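Local coordinates for type III effector Xcv3220-like C-terminal domain-containing protein (Xanthomonas campestris pv. vesicatoria, PDB 4FC9), which is secreted into the plant host as a type III effector, its all-helical, bilobal C-terminal domain probably serving as an E3 ubiquitin ligase module, at residues A[83-88]-A[144-149]; A[92-97]-A[130-135]; A[98-103]-A[166-171]; A[160-165]-A[182-187]. All coordinates share one frame; numbering follows the deposited sequence.

Interaction 1. Residues A[83-88]-A[144-149]; sequences DMLAES and YHEGSP. With EDO (1,2-ethanediol), chain E.
L85 leans from its helix against the backbone of Y144 and H145 because its CG stands beside its own N and trans to the carbonyl carbon (chi1 -85°), and a nearly straight second torsion (chi2 169°) then spreads the two methyls along the facing chain. CD2 comes down on the carbonyl of Y144, 3.4 Å from Y144 O, and also lies 4.1 Å from Y144 CB. The other methyl, CD1, rests on the next peptide, 3.5 Å from H145 C and 3.6 Å from E146 N. No hydrogen bond crosses the contact: a leucine fork is fitted mostly against main chain.

The shape of that main chain is fixed from within. A type I beta turn runs from H145 to S148, closed by S148 N to H145 O (2.9 Å), and S148 OG reaches back to accept a nearly linear bond from H145 N at 2.7 Å, N-H...O angle 176°. These two bonds tie both ends of the turn together. On the helix side, S88 OG donates to L85 O at 2.6 Å, turning that hydroxyl back onto its own helix.

At the solvent-facing end D83 OD1 accepts a hydrogen bond from a 1,2-ethanediol, probably picked up from the crystallisation liquor. Y144 O also accepts a hydrogen bond from R89 NH1. The contact therefore joins helix 79-88 to the long connection between helices 112-129 and 152-171; F75 also touches L85, and Y144 packs on K157 of helix 152-171.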
loop_
_atom_site.group_PDB
_atom_site.type_symbol
_atom_site.label_atom_id
_atom_site.label_comp_id
_atom_site.label_asym_id
_atom_site.label_seq_id
_atom_site.Cartn_x
_atom_site.Cartn_y
_atom_site.Cartn_z
ATOM N N ASP A 83 10.798 1.220 -9.083
ATOM C CA ASP A 83 11.309 1.794 -7.834
ATOM C C ASP A 83 10.648 1.179 -6.611
ATOM O O ASP A 83 11.323 0.755 -5.675
ATOM C CB ASP A 83 11.083 3.307 -7.789
ATOM C CG ASP A 83 11.958 4.060 -8.761
ATOM O OD1 ASP A 83 12.924 3.470 -9.289
ATOM O OD2 ASP A 83 11.682 5.255 -8.990
HETATM N N MSE A 84 9.323 1.154 -6.617
HETATM C CA MSE A 84 8.571 0.680 -5.461
HETATM C C MSE A 84 8.732 -0.815 -5.261
HETATM O O MSE A 84 8.706 -1.295 -4.137
HETATM C CB MSE A 84 7.098 1.054 -5.582
HETATM C CG MSE A 84 6.855 2.547 -5.469
HETATM SE SE MSE A 84 5.007 2.956 -5.038
HETATM C CE MSE A 84 4.188 2.191 -6.607
ATOM N N LEU A 85 8.910 -1.545 -6.354
ATOM C CA LEU A 85 9.229 -2.965 -6.267
ATOM C C LEU A 85 10.480 -3.168 -5.421
ATOM O O LEU A 85 10.498 -4.000 -4.520
ATOM C CB LEU A 85 9.400 -3.579 -7.663
ATOM C CG LEU A 85 8.109 -4.041 -8.353
ATOM C CD1 LEU A 85 8.344 -4.381 -9.818
ATOM C CD2 LEU A 85 7.502 -5.228 -7.613
ATOM N N ALA A 86 11.518 -2.387 -5.697
ATOM C CA ALA A 86 12.766 -2.487 -4.949
ATOM C C ALA A 86 12.591 -2.105 -3.484
ATOM O O ALA A 86 13.114 -2.784 -2.600
ATOM C CB ALA A 86 13.849 -1.640 -5.597
ATOM N N GLU A 87 11.860 -1.019 -3.236
ATOM C CA GLU A 87 11.571 -0.576 -1.872
ATOM C C GLU A 87 10.860 -1.661 -1.069
ATOM O O GLU A 87 11.124 -1.841 0.116
ATOM C CB GLU A 87 10.717 0.696 -1.880
ATOM C CG GLU A 87 11.447 1.943 -2.320
ATOM C CD GLU A 87 10.534 3.147 -2.401
ATOM O OE1 GLU A 87 9.389 3.064 -1.916
ATOM O OE2 GLU A 87 10.954 4.177 -2.959
ATOM N N SER A 88 9.966 -2.392 -1.726
ATOM C CA SER A 88 9.183 -3.418 -1.050
ATOM C C SER A 88 10.031 -4.629 -0.648
ATOM O O SER A 88 9.601 -5.455 0.153
ATOM C CB SER A 88 7.997 -3.844 -1.913
ATOM O OG SER A 88 8.425 -4.613 -3.022
ATOM N N TYR A 144 4.524 -9.933 -6.806
ATOM C CA TYR A 144 4.741 -8.858 -7.765
ATOM C C TYR A 144 6.220 -8.679 -8.071
ATOM O O TYR A 144 7.048 -8.609 -7.164
ATOM C CB TYR A 144 4.160 -7.553 -7.227
ATOM C CG TYR A 144 2.751 -7.697 -6.706
ATOM C CD1 TYR A 144 1.661 -7.659 -7.569
ATOM C CD2 TYR A 144 2.509 -7.880 -5.350
ATOM C CE1 TYR A 144 0.368 -7.799 -7.096
ATOM C CE2 TYR A 144 1.221 -8.022 -4.868
ATOM C CZ TYR A 144 0.155 -7.980 -5.745
ATOM O OH TYR A 144 -1.128 -8.119 -5.269
ATOM N N HIS A 145 6.545 -8.598 -9.356
ATOM C CA HIS A 145 7.927 -8.438 -9.798
ATOM C C HIS A 145 7.970 -7.622 -11.088
ATOM O O HIS A 145 6.932 -7.190 -11.588
ATOM C CB HIS A 145 8.570 -9.805 -10.016
ATOM C CG HIS A 145 7.753 -10.717 -10.873
ATOM N ND1 HIS A 145 7.919 -10.803 -12.236
ATOM C CD2 HIS A 145 6.746 -11.565 -10.562
ATOM C CE1 HIS A 145 7.060 -11.675 -12.729
ATOM N NE2 HIS A 145 6.335 -12.151 -11.733
ATOM N N GLU A 146 9.169 -7.422 -11.629
ATOM C CA GLU A 146 9.352 -6.581 -12.811
ATOM C C GLU A 146 8.589 -7.091 -14.038
ATOM O O GLU A 146 8.254 -6.322 -14.929
ATOM C CB GLU A 146 10.840 -6.438 -13.142
ATOM C CG GLU A 146 11.681 -5.805 -12.036
ATOM C CD GLU A 146 12.047 -6.780 -10.930
ATOM O OE1 GLU A 146 11.417 -7.852 -10.831
ATOM O OE2 GLU A 146 12.974 -6.476 -10.155
ATOM N N GLY A 147 8.309 -8.388 -14.073
ATOM C CA GLY A 147 7.569 -8.972 -15.173
ATOM C C GLY A 147 6.065 -9.011 -14.957
ATOM O O GLY A 147 5.332 -9.553 -15.785
ATOM N N SER A 148 5.598 -8.444 -13.847
ATOM C CA SER A 148 4.168 -8.424 -13.542
ATOM C C SER A 148 3.389 -7.599 -14.558
ATOM O O SER A 148 3.840 -6.532 -14.970
ATOM C CB SER A 148 3.915 -7.868 -12.136
ATOM O OG SER A 148 4.476 -8.707 -11.144
ATOM N N PRO A 149 2.196 -8.080 -14.943
ATOM C CA PRO A 149 1.348 -7.325 -15.863
ATOM C C PRO A 149 0.812 -6.075 -15.194
ATOM O O PRO A 149 0.712 -6.010 -13.963
ATOM C CB PRO A 149 0.189 -8.287 -16.124
ATOM C CG PRO A 149 0.089 -9.072 -14.878
ATOM C CD PRO A 149 1.514 -9.284 -14.439
HETATM C C1 EDO E . 13.477 2.712 -12.635
HETATM O O1 EDO E . 13.693 3.919 -11.895
HETATM C C2 EDO E . 13.545 3.014 -14.127
HETATM O O2 EDO E . 13.282 1.816 -14.866
#

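Interaction 2. Residues A[92-97]-A[130-135]; sequences EFLQRV and SAHLGI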
loop_
_atom_site.group_PDB
_atom_site.type_symbol
_atom_site.label_atom_id
_atom_site.label_comp_id
_atom_site.label_asym_id
_atom_site.label_seq_id
_atom_site.Cartn_x
_atom_site.Cartn_y
_atom_site.Cartn_z
ATOM N N GLU A 92 14.374 -1.989 5.558
ATOM C CA GLU A 92 14.016 -0.786 6.290
ATOM C C GLU A 92 12.557 -0.450 6.041
ATOM O O GLU A 92 11.855 -0.001 6.945
ATOM C CB GLU A 92 14.919 0.373 5.886
ATOM C CG GLU A 92 16.383 -0.029 5.781
ATOM C CD GLU A 92 17.321 0.998 6.377
ATOM O OE1 GLU A 92 16.844 2.079 6.780
ATOM O OE2 GLU A 92 18.536 0.717 6.445
ATOM N N PHE A 93 12.103 -0.683 4.814
ATOM C CA PHE A 93 10.699 -0.491 4.483
ATOM C C PHE A 93 9.827 -1.498 5.220
ATOM O O PHE A 93 8.828 -1.136 5.836
ATOM C CB PHE A 93 10.467 -0.612 2.977
ATOM C CG PHE A 93 9.014 -0.582 2.589
ATOM C CD1 PHE A 93 8.342 0.626 2.457
ATOM C CD2 PHE A 93 8.315 -1.764 2.367
ATOM C CE1 PHE A 93 7.000 0.655 2.108
ATOM C CE2 PHE A 93 6.974 -1.743 2.022
ATOM C CZ PHE A 93 6.316 -0.532 1.890
ATOM N N LEU A 94 10.212 -2.766 5.155
ATOM C CA LEU A 94 9.448 -3.829 5.797
ATOM C C LEU A 94 9.387 -3.638 7.309
ATOM O O LEU A 94 8.374 -3.940 7.944
ATOM C CB LEU A 94 10.030 -5.195 5.433
ATOM C CG LEU A 94 10.015 -5.495 3.930
ATOM C CD1 LEU A 94 10.791 -6.767 3.614
ATOM C CD2 LEU A 94 8.582 -5.587 3.413
ATOM N N GLN A 95 10.471 -3.120 7.876
ATOM C CA GLN A 95 10.511 -2.793 9.297
ATOM C C GLN A 95 9.467 -1.729 9.636
ATOM O O GLN A 95 8.769 -1.846 10.640
ATOM C CB GLN A 95 11.905 -2.309 9.699
ATOM C CG GLN A 95 12.250 -2.516 11.169
ATOM C CD GLN A 95 12.758 -3.919 11.477
ATOM O OE1 GLN A 95 13.956 -4.205 11.363
ATOM N NE2 GLN A 95 11.848 -4.798 11.884
ATOM N N ARG A 96 9.353 -0.700 8.796
ATOM C CA ARG A 96 8.370 0.367 9.014
ATOM C C ARG A 96 6.942 -0.151 8.913
ATOM O O ARG A 96 6.056 0.281 9.657
ATOM C CB ARG A 96 8.568 1.518 8.026
ATOM C CG ARG A 96 9.841 2.309 8.228
ATOM C CD ARG A 96 9.856 3.016 9.569
ATOM N NE ARG A 96 10.870 4.066 9.598
ATOM C CZ ARG A 96 11.328 4.636 10.706
ATOM N NH1 ARG A 96 12.250 5.588 10.637
ATOM N NH2 ARG A 96 10.866 4.252 11.887
ATOM N N VAL A 97 6.718 -1.067 7.980
ATOM C CA VAL A 97 5.403 -1.668 7.831
ATOM C C VAL A 97 5.028 -2.415 9.106
ATOM O O VAL A 97 3.904 -2.293 9.593
ATOM C CB VAL A 97 5.341 -2.619 6.624
ATOM C CG1 VAL A 97 4.012 -3.368 6.600
ATOM C CG2 VAL A 97 5.553 -1.851 5.331
ATOM N N SER A 130 0.255 -6.475 4.465
ATOM C CA SER A 130 0.340 -6.853 3.060
ATOM C C SER A 130 -0.024 -5.724 2.094
ATOM O O SER A 130 -0.248 -5.964 0.907
ATOM C CB SER A 130 -0.536 -8.079 2.791
ATOM O OG SER A 130 -1.893 -7.818 3.110
ATOM N N ALA A 131 -0.071 -4.494 2.598
ATOM C CA ALA A 131 -0.366 -3.335 1.755
ATOM C C ALA A 131 0.881 -2.840 1.032
ATOM O O ALA A 131 1.224 -1.661 1.108
ATOM C CB ALA A 131 -0.974 -2.219 2.583
ATOM N N HIS A 132 1.560 -3.746 0.334
ATOM C CA HIS A 132 2.749 -3.388 -0.438
ATOM C C HIS A 132 3.080 -4.434 -1.502
ATOM O O HIS A 132 2.433 -5.479 -1.585
ATOM C CB HIS A 132 3.949 -3.118 0.479
ATOM C CG HIS A 132 4.414 -4.312 1.248
ATOM N ND1 HIS A 132 5.241 -5.270 0.704
ATOM C CD2 HIS A 132 4.183 -4.700 2.526
ATOM C CE1 HIS A 132 5.495 -6.199 1.609
ATOM N NE2 HIS A 132 4.864 -5.875 2.723
ATOM N N LEU A 133 4.085 -4.139 -2.320
ATOM C CA LEU A 133 4.386 -4.933 -3.509
ATOM C C LEU A 133 5.405 -6.034 -3.260
ATOM O O LEU A 133 5.865 -6.675 -4.197
ATOM C CB LEU A 133 4.877 -4.029 -4.645
ATOM C CG LEU A 133 3.870 -3.058 -5.262
ATOM C CD1 LEU A 133 4.588 -2.043 -6.116
ATOM C CD2 LEU A 133 2.839 -3.815 -6.080
ATOM N N GLY A 134 5.749 -6.260 -2.002
ATOM C CA GLY A 134 6.785 -7.224 -1.671
ATOM C C GLY A 134 6.279 -8.481 -0.995
ATOM O O GLY A 134 7.061 -9.238 -0.420
ATOM N N ILE A 135 4.973 -8.709 -1.070
ATOM C CA ILE A 135 4.367 -9.869 -0.433
ATOM C C ILE A 135 4.647 -11.152 -1.209
ATOM O O ILE A 135 4.914 -11.124 -2.410
ATOM C CB ILE A 135 2.850 -9.684 -0.265
ATOM C CG1 ILE A 135 2.175 -9.544 -1.632
ATOM C CG2 ILE A 135 2.560 -8.465 0.612
ATOM C CD1 ILE A 135 0.665 -9.487 -1.557
#
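Unusually, one histidine takes up nearly the whole contact: F93, L94 and V97 of helix 91-101 all converge on the side chain of H132. At its centre is an offset edge-to-face (T-shaped) aromatic pair inside the all-helical domain, with the rim of F93 pointing at the face of H132. The ring centroids of F93 and H132 lie 5.5 Å apart and the planes are almost perpendicular, at 86°. The same phenyl edge also meets H132 CB, which sits near the ring plane and 3.7 Å from F93 CE2.

L94 crosses the imidazole at about a right angle and brings its CD2 to within 3.6 Å of H132 CE1. From one helical turn further on, V97 CG2 approaches H132 CD2 at a looser 4.2 Å; the same methyl also covers one face of the F93 ring from within its own helix.

H132 reaches this place from a loop that has just left helix 112-129 and bends through an inverse gamma turn centred on A131. Its CG lies between the backbone N and the carbonyl carbon (chi1 65°), which folds the ring back over its own chain. There I135 CG2 covers one imidazole face, and H132 ND1 accepts a hydrogen bond from G134 N at 2.9 Å, the donor tilted out of the ring plane.

Interaction 3. Residues A[98-103]-A[166-171]; sequences SDMAGP and ELIVHA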
loop_
_atom_site.group_PDB
_atom_site.type_symbol
_atom_site.label_atom_id
_atom_site.label_comp_id
_atom_site.label_asym_id
_atom_site.label_seq_id
_atom_site.Cartn_x
_atom_site.Cartn_y
_atom_site.Cartn_z
ATOM N N SER A 98 5.975 -3.174 9.653
ATOM C CA SER A 98 5.744 -3.899 10.900
ATOM C C SER A 98 5.501 -2.944 12.052
ATOM O O SER A 98 4.691 -3.222 12.939
ATOM C CB SER A 98 6.932 -4.795 11.239
ATOM O OG SER A 98 6.908 -5.976 10.465
ATOM N N ASP A 99 6.212 -1.821 12.041
ATOM C CA ASP A 99 6.065 -0.831 13.096
ATOM C C ASP A 99 4.671 -0.235 13.090
ATOM O O ASP A 99 4.080 -0.002 14.142
ATOM C CB ASP A 99 7.106 0.276 12.953
ATOM C CG ASP A 99 8.506 -0.206 13.253
ATOM O OD1 ASP A 99 8.654 -1.356 13.726
ATOM O OD2 ASP A 99 9.458 0.570 13.022
HETATM N N MSE A 100 4.152 0.013 11.892
HETATM C CA MSE A 100 2.824 0.588 11.747
HETATM C C MSE A 100 1.758 -0.439 12.096
HETATM O O MSE A 100 0.828 -0.151 12.847
HETATM C CB MSE A 100 2.610 1.105 10.325
HETATM C CG MSE A 100 1.979 2.490 10.272
HETATM SE SE MSE A 100 0.848 2.761 8.707
HETATM C CE MSE A 100 2.148 2.348 7.314
ATOM N N ALA A 101 1.902 -1.639 11.546
ATOM C CA ALA A 101 0.938 -2.707 11.775
ATOM C C ALA A 101 0.990 -3.161 13.225
ATOM O O ALA A 101 -0.021 -3.573 13.797
ATOM C CB ALA A 101 1.207 -3.875 10.848
ATOM N N GLY A 102 2.176 -3.081 13.816
ATOM C CA GLY A 102 2.377 -3.537 15.178
ATOM C C GLY A 102 2.629 -5.027 15.199
ATOM O O GLY A 102 2.731 -5.655 14.146
ATOM N N PRO A 103 2.736 -5.604 16.399
ATOM C CA PRO A 103 2.958 -7.042 16.552
ATOM C C PRO A 103 1.676 -7.816 16.289
ATOM O O PRO A 103 0.615 -7.207 16.148
ATOM C CB PRO A 103 3.345 -7.170 18.023
ATOM C CG PRO A 103 2.618 -6.052 18.683
ATOM C CD PRO A 103 2.653 -4.917 17.697
ATOM N N GLU A 166 3.721 6.664 1.804
ATOM C CA GLU A 166 3.427 8.039 2.178
ATOM C C GLU A 166 3.008 8.147 3.650
ATOM O O GLU A 166 3.299 9.142 4.311
ATOM C CB GLU A 166 2.373 8.650 1.248
ATOM C CG GLU A 166 2.834 8.775 -0.206
ATOM C CD GLU A 166 4.120 9.569 -0.354
ATOM O OE1 GLU A 166 4.186 10.691 0.192
ATOM O OE2 GLU A 166 5.064 9.069 -1.008
ATOM N N LEU A 167 2.336 7.121 4.164
ATOM C CA LEU A 167 1.987 7.087 5.584
ATOM C C LEU A 167 3.235 6.901 6.455
ATOM O O LEU A 167 3.347 7.492 7.531
ATOM C CB LEU A 167 0.945 6.000 5.874
ATOM C CG LEU A 167 -0.472 6.248 5.339
ATOM C CD1 LEU A 167 -1.353 5.026 5.543
ATOM C CD2 LEU A 167 -1.104 7.469 5.991
ATOM N N ILE A 168 4.172 6.086 5.979
ATOM C CA ILE A 168 5.448 5.895 6.663
ATOM C C ILE A 168 6.217 7.211 6.772
ATOM O O ILE A 168 6.725 7.553 7.839
ATOM C CB ILE A 168 6.313 4.826 5.954
ATOM C CG1 ILE A 168 5.729 3.433 6.192
ATOM C CG2 ILE A 168 7.747 4.884 6.443
ATOM C CD1 ILE A 168 6.332 2.348 5.324
ATOM N N VAL A 169 6.276 7.957 5.670
ATOM C CA VAL A 169 7.002 9.225 5.632
ATOM C C VAL A 169 6.314 10.316 6.451
ATOM O O VAL A 169 6.969 11.184 7.024
ATOM C CB VAL A 169 7.218 9.695 4.179
ATOM C CG1 VAL A 169 7.812 11.096 4.132
ATOM C CG2 VAL A 169 8.114 8.710 3.449
ATOM N N HIS A 170 4.992 10.267 6.522
ATOM C CA HIS A 170 4.280 11.220 7.356
ATOM C C HIS A 170 4.629 10.996 8.820
ATOM O O HIS A 170 4.851 11.945 9.577
ATOM C CB HIS A 170 2.772 11.101 7.172
ATOM C CG HIS A 170 2.009 12.161 7.897
ATOM N ND1 HIS A 170 1.580 12.009 9.196
ATOM C CD2 HIS A 170 1.636 13.407 7.519
ATOM C CE1 HIS A 170 0.961 13.111 9.584
ATOM N NE2 HIS A 170 0.978 13.973 8.581
ATOM N N ALA A 171 4.679 9.728 9.208
ATOM C CA ALA A 171 5.014 9.351 10.570
ATOM C C ALA A 171 6.492 9.584 10.866
ATOM O O ALA A 171 6.849 9.990 11.967
ATOM C CB ALA A 171 4.637 7.900 10.825
#
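M100, a selenomethionine, reaches from the last turn of helix 91-101 to meet L167 and I168 on helix 152-171. Its CB points at the other helix but stays well short of it, and CG, carried on by a first torsion that sits off any staggered position (chi1 -134°), also touches neither partner. The selenium comes closer, with SE 4.3 Å from L167 CB. At the tip the chain bends once more (chi3 -56°), and this turn sends the methyl into the angle between the two neighbouring side chains: M100 CE is 4.1 Å from L167 CB and 3.9 Å from I168 CG1.

This is plain helix-to-helix packing, apolar throughout, between the end of one helix and the last turns of another. M100 crosses L167 at roughly a right angle and meets I168 at a slant. Two conformers were modelled for M100; the methyl's place holds for the one described.

L167 also packs on L34 of helix 32-49, while M100 touches Q128 of helix 112-129. Just past M100 the helix stops at G102, whose phi is positive; G102 N bonds to S98 O at 2.7 Å, and G102 O accepts from W125 NE1.

Interaction 4. Residues A[160-165]-A[182-187]; sequences QMWKTR and LAVHIP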
loop_
_atom_site.group_PDB
_atom_site.type_symbol
_atom_site.label_atom_id
_atom_site.label_comp_id
_atom_site.label_asym_id
_atom_site.label_seq_id
_atom_site.Cartn_x
_atom_site.Cartn_y
_atom_site.Cartn_z
ATOM N N GLN A 160 -1.932 0.925 -3.301
ATOM C CA GLN A 160 -1.885 0.588 -1.879
ATOM C C GLN A 160 -0.521 0.895 -1.306
ATOM O O GLN A 160 -0.410 1.490 -0.235
ATOM C CB GLN A 160 -2.176 -0.895 -1.644
ATOM C CG GLN A 160 -3.633 -1.237 -1.508
ATOM C CD GLN A 160 -3.845 -2.512 -0.726
ATOM O OE1 GLN A 160 -3.243 -3.538 -1.027
ATOM N NE2 GLN A 160 -4.690 -2.453 0.291
HETATM N N MSE A 161 0.518 0.473 -2.018
HETATM C CA MSE A 161 1.868 0.695 -1.546
HETATM C C MSE A 161 2.236 2.167 -1.586
HETATM O O MSE A 161 3.009 2.639 -0.749
HETATM C CB MSE A 161 2.891 -0.118 -2.330
HETATM C CG MSE A 161 4.242 -0.065 -1.636
HETATM SE SE MSE A 161 5.671 -0.921 -2.528
HETATM C CE MSE A 161 7.141 -0.077 -1.544
ATOM N N TRP A 162 1.679 2.895 -2.548
ATOM C CA TRP A 162 1.923 4.325 -2.592
ATOM C C TRP A 162 1.423 4.966 -1.309
ATOM O O TRP A 162 2.133 5.749 -0.685
ATOM C CB TRP A 162 1.267 4.988 -3.797
ATOM C CG TRP A 162 1.629 6.441 -3.876
ATOM C CD1 TRP A 162 2.704 6.986 -4.516
ATOM C CD2 TRP A 162 0.936 7.532 -3.257
ATOM N NE1 TRP A 162 2.712 8.351 -4.351
ATOM C CE2 TRP A 162 1.636 8.711 -3.582
ATOM C CE3 TRP A 162 -0.217 7.627 -2.470
ATOM C CZ2 TRP A 162 1.223 9.969 -3.143
ATOM C CZ3 TRP A 162 -0.627 8.877 -2.037
ATOM C CH2 TRP A 162 0.091 10.031 -2.374
ATOM N N LYS A 163 0.202 4.620 -0.914
ATOM C CA LYS A 163 -0.344 5.114 0.342
ATOM C C LYS A 163 0.523 4.683 1.513
ATOM O O LYS A 163 0.850 5.492 2.373
ATOM C CB LYS A 163 -1.772 4.626 0.555
ATOM C CG LYS A 163 -2.329 5.017 1.907
ATOM C CD LYS A 163 -3.826 5.202 1.849
ATOM C CE LYS A 163 -4.536 4.143 2.656
ATOM N NZ LYS A 163 -6.010 4.367 2.654
ATOM N N THR A 164 0.904 3.410 1.528
ATOM C CA THR A 164 1.725 2.855 2.604
ATOM C C THR A 164 3.016 3.639 2.821
ATOM O O THR A 164 3.340 4.004 3.947
ATOM C CB THR A 164 2.064 1.371 2.352
ATOM O OG1 THR A 164 0.873 0.586 2.458
ATOM C CG2 THR A 164 3.073 0.874 3.373
ATOM N N ARG A 165 3.746 3.906 1.743
ATOM C CA ARG A 165 5.022 4.602 1.853
ATOM C C ARG A 165 4.831 6.072 2.231
ATOM O O ARG A 165 5.664 6.654 2.923
ATOM C CB ARG A 165 5.860 4.448 0.570
ATOM C CG ARG A 165 5.313 5.170 -0.643
ATOM C CD ARG A 165 5.941 4.675 -1.949
ATOM N NE ARG A 165 7.389 4.875 -2.034
ATOM C CZ ARG A 165 7.978 6.030 -2.344
ATOM N NH1 ARG A 165 7.251 7.116 -2.573
ATOM N NH2 ARG A 165 9.298 6.102 -2.412
ATOM N N LEU A 182 7.212 10.324 -5.397
ATOM C CA LEU A 182 7.006 9.847 -6.748
ATOM C C LEU A 182 5.885 10.645 -7.377
ATOM O O LEU A 182 4.901 10.973 -6.716
ATOM C CB LEU A 182 6.661 8.361 -6.740
ATOM C CG LEU A 182 7.774 7.421 -6.279
ATOM C CD1 LEU A 182 7.195 6.055 -5.988
ATOM C CD2 LEU A 182 8.861 7.329 -7.336
ATOM N N ALA A 183 6.045 10.966 -8.653
ATOM C CA ALA A 183 5.029 11.701 -9.374
ATOM C C ALA A 183 3.847 10.790 -9.644
ATOM O O ALA A 183 4.010 9.674 -10.111
ATOM C CB ALA A 183 5.591 12.236 -10.677
ATOM N N VAL A 184 2.652 11.266 -9.335
ATOM C CA VAL A 184 1.453 10.524 -9.664
ATOM C C VAL A 184 0.625 11.361 -10.621
ATOM O O VAL A 184 0.695 12.590 -10.613
ATOM C CB VAL A 184 0.646 10.136 -8.406
ATOM C CG1 VAL A 184 1.589 9.677 -7.306
ATOM C CG2 VAL A 184 -0.207 11.288 -7.927
ATOM N N HIS A 185 -0.140 10.693 -11.471
ATOM C CA HIS A 185 -0.842 11.389 -12.531
ATOM C C HIS A 185 -2.321 11.062 -12.540
ATOM O O HIS A 185 -2.733 9.975 -12.928
ATOM C CB HIS A 185 -0.190 11.085 -13.873
ATOM C CG HIS A 185 1.275 11.385 -13.897
ATOM N ND1 HIS A 185 1.775 12.629 -14.215
ATOM C CD2 HIS A 185 2.349 10.610 -13.617
ATOM C CE1 HIS A 185 3.093 12.603 -14.146
ATOM N NE2 HIS A 185 3.468 11.390 -13.784
ATOM N N ILE A 186 -3.111 12.023 -12.083
ATOM C CA ILE A 186 -4.551 11.874 -12.020
ATOM C C ILE A 186 -5.166 12.546 -13.238
ATOM O O ILE A 186 -4.840 13.695 -13.542
ATOM C CB ILE A 186 -5.112 12.522 -10.738
ATOM C CG1 ILE A 186 -4.385 11.979 -9.502
ATOM C CG2 ILE A 186 -6.618 12.315 -10.635
ATOM C CD1 ILE A 186 -4.394 10.472 -9.375
ATOM N N PRO A 187 -6.046 11.825 -13.951
ATOM C CA PRO A 187 -6.771 12.379 -15.094
ATOM C C PRO A 187 -7.436 13.704 -14.751
ATOM O O PRO A 187 -7.896 13.900 -13.622
ATOM C CB PRO A 187 -7.837 11.320 -15.365
ATOM C CG PRO A 187 -7.217 10.060 -14.929
ATOM C CD PRO A 187 -6.361 10.402 -13.743
HETATM O O HOH W 1 5.176 10.255 -3.515
#
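In this all-helical C-terminal domain an extended tail packs on a helix: W162 and R165, side by side on helix 152-171, receive V184 and L182 from the C-terminal segment that folds back along it. V184 CG1 is set against the pyrrole side of the indole, 3.4 Å from W162 NE1 and 3.8 Å from W162 CE2, the two side chains crossing at about a right angle. One turn of helix away L182 lays a methyl over a face of the guanidinium group, displaced toward its rim: L182 CD1 is 3.6 Å from R165 NH1 and 3.7 Å from R165 CZ. An arginine plane thus serves as a flat platform for a leucine.

A water joins the two halves. It accepts a good hydrogen bond from L182 N at 2.8 Å and a weak one from W162 NE1 at 3.2 Å, and it lies at the edge of the R165 guanidinium, in its plane.

The next layer holds these groups in position. W162 carries its CG trans to the backbone N (chi1 -175°), and its ring packs on T40 and M44 of helix 32-49. R165 starts in the more hindered setting between N and carbonyl carbon (chi1 69°) and bends again at chi3. Its polar end has two partners, which probably limit the rotation of the guanidinium: R165 NH2 forms a salt bridge with E87 OE2, and R165 NH1 donates to P180 O, two residues ahead of L182.

Helix 152-171 connects the set: interactions 3 and 4 both use it, and interactions 1 and 2 lean on it through M161 and I168. Interaction 1 meets interaction 4 where M84 CG lies 3.6 Å from L182 CD1. Interaction 2 meets interaction 4 through a probable hydrogen bond of 2.6 Å between A131 O and T164 OG1. F93 CE1, 3.7 Å from I168 CD1, carries interaction 2 into interaction 3, with centres about 9 Å apart. Interactions 1 and 3 do not touch, their centres being about 20 Å apart. Along the chain, interaction 2 is nested within the loop that interaction 1 closes.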